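Long-range contact in probable zinc protease PqqL (Escherichia coli, PDB 6OFS), which probably cleaves peptide bonds as a periplasmic zinc metalloendopeptidase of the M16 family, binding one zinc ion per subunit: residues 748-753 / 872-877. Sequence-based numbering, arbitrary orientation.
Sequences NLPTRM and EQLLKQ
Leu874 lays its isobutyl group against Leu749, Pro750 and Met753 at the start of helix 749-771. Its two methyls divide the work: CD1 lies 3.9 Å from Leu749 CD2, while CD2 sits 3.9 Å from Pro750 CG, at the corner of the pyrrolidine ring. CD1 also comes within 4.0 Å of Pro750 CG, so both methyls converge on that ring carbon from one side. The CB bond of Leu874 points toward helix 749-771, chi1 (-80°) sets CG anti to the carbonyl carbon, and CB itself meets Met753 CE at 3.7 Å. The methionine runs straight through chi2 and then bends at chi3 (-72°), which puts its methyl beside Leu874 and its sulfur beside Leu875, with SD 3.8 Å from Leu875 CD1; it crosses both leucines at about a right angle. Leu875 also packs on Val837 of helix 827-842, and Leu749 on Tyr862 of helix 848-862, so the contact joins helices of the C-terminal M16-type domain, far from the zinc site. Asn748 is the N-cap, its OD1 taking a weak capping bond from Thr751 N (N-H...O angle 161°) and a second bond from Thr751 OG1 at 2.7 Å. No hydrogen bond or salt bridge crosses the interface, which buries 196 Å²; of the touching residues only Met753 and Leu875 are buried, and cohesion probably rests on dispersion and on partial exclusion of water from aliphatic and thioether surfaces.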
# COMPACT_ATOMS: atom_id res chain seq x y z
N ASN A 748 -13.16 33.36 -30.62
CA ASN A 748 -13.12 32.24 -31.55
C ASN A 748 -11.74 32.17 -32.20
O ASN A 748 -10.91 33.07 -31.98
CB ASN A 748 -14.24 32.33 -32.59
CG ASN A 748 -14.32 33.62 -33.39
OD1 ASN A 748 -13.42 34.47 -33.38
ND2 ASN A 748 -15.42 33.78 -34.13
N LEU A 749 -11.48 31.11 -33.00
CA LEU A 749 -10.21 30.87 -33.70
C LEU A 749 -9.72 32.09 -34.56
O LEU A 749 -8.55 32.43 -34.42
CB LEU A 749 -10.26 29.56 -34.53
CG LEU A 749 -8.95 29.06 -35.13
CD1 LEU A 749 -7.99 28.54 -34.09
CD2 LEU A 749 -9.22 27.99 -36.16
N PRO A 750 -10.57 32.79 -35.38
CA PRO A 750 -10.06 33.96 -36.13
C PRO A 750 -9.54 35.09 -35.24
O PRO A 750 -8.47 35.62 -35.53
CB PRO A 750 -11.26 34.44 -36.96
CG PRO A 750 -12.25 33.36 -36.89
CD PRO A 750 -12.00 32.56 -35.67
N THR A 751 -10.29 35.45 -34.17
CA THR A 751 -9.91 36.52 -33.24
C THR A 751 -8.65 36.19 -32.47
O THR A 751 -7.84 37.09 -32.26
CB THR A 751 -11.05 36.93 -32.32
OG1 THR A 751 -12.29 36.88 -33.01
CG2 THR A 751 -10.84 38.31 -31.75
N ARG A 752 -8.45 34.93 -32.06
CA ARG A 752 -7.23 34.56 -31.34
C ARG A 752 -6.01 34.71 -32.26
O ARG A 752 -4.94 35.09 -31.78
CB ARG A 752 -7.33 33.15 -30.73
CG ARG A 752 -6.17 32.76 -29.79
CD ARG A 752 -6.16 33.58 -28.51
NE ARG A 752 -5.03 33.26 -27.63
CZ ARG A 752 -3.86 33.89 -27.68
NH1 ARG A 752 -3.64 34.86 -28.56
NH2 ARG A 752 -2.89 33.55 -26.84
N MET A 753 -6.18 34.46 -33.57
CA MET A 753 -5.13 34.61 -34.57
C MET A 753 -4.77 36.08 -34.78
O MET A 753 -3.58 36.41 -34.85
CB MET A 753 -5.51 33.92 -35.89
CG MET A 753 -5.28 32.41 -35.86
SD MET A 753 -5.65 31.54 -37.41
CE MET A 753 -7.43 31.61 -37.41
N GLU A 872 -6.01 27.00 -41.93
CA GLU A 872 -5.29 27.47 -43.13
C GLU A 872 -6.13 28.41 -43.99
O GLU A 872 -5.60 29.40 -44.50
CB GLU A 872 -4.69 26.33 -43.96
CG GLU A 872 -5.65 25.22 -44.36
CD GLU A 872 -5.00 24.07 -45.11
OE1 GLU A 872 -5.35 23.86 -46.29
OE2 GLU A 872 -4.13 23.38 -44.51
N GLN A 873 -7.44 28.12 -44.11
CA GLN A 873 -8.43 28.90 -44.85
C GLN A 873 -8.63 30.27 -44.18
O GLN A 873 -8.72 31.30 -44.86
CB GLN A 873 -9.76 28.13 -44.95
CG GLN A 873 -9.69 26.80 -45.74
CD GLN A 873 -9.24 25.57 -44.95
OE1 GLN A 873 -8.99 25.60 -43.73
NE2 GLN A 873 -9.14 24.44 -45.64
N LEU A 874 -8.69 30.28 -42.83
CA LEU A 874 -8.86 31.48 -42.01
C LEU A 874 -7.58 32.30 -41.98
O LEU A 874 -7.63 33.51 -41.76
CB LEU A 874 -9.25 31.10 -40.57
CG LEU A 874 -10.72 30.76 -40.29
CD1 LEU A 874 -10.88 30.18 -38.90
CD2 LEU A 874 -11.63 31.98 -40.47
N LEU A 875 -6.43 31.62 -42.17
CA LEU A 875 -5.11 32.24 -42.17
C LEU A 875 -4.92 33.07 -43.42
O LEU A 875 -4.35 34.16 -43.33
CB LEU A 875 -4.03 31.17 -42.05
CG LEU A 875 -2.71 31.61 -41.46
CD1 LEU A 875 -2.85 32.00 -39.99
CD2 LEU A 875 -1.67 30.52 -41.61
N LYS A 876 -5.44 32.59 -44.58
CA LYS A 876 -5.39 33.28 -45.87
C LYS A 876 -6.60 34.23 -46.06
O LYS A 876 -6.83 34.74 -47.16
CB LYS A 876 -5.22 32.28 -47.05
CG LYS A 876 -6.44 31.39 -47.34
CD LYS A 876 -6.17 30.35 -48.43
CE LYS A 876 -5.77 29.01 -47.86
NZ LYS A 876 -5.38 28.05 -48.92
N GLN A 877 -7.35 34.45 -44.98
CA GLN A 877 -8.53 35.31 -44.95
C GLN A 877 -8.27 36.52 -44.02
O GLN A 877 -9.06 37.47 -44.00
CB GLN A 877 -9.74 34.51 -44.48
CG GLN A 877 -11.06 34.93 -45.12
CD GLN A 877 -12.23 34.32 -44.39
OE1 GLN A 877 -12.45 33.10 -44.44
NE2 GLN A 877 -12.99 35.14 -43.68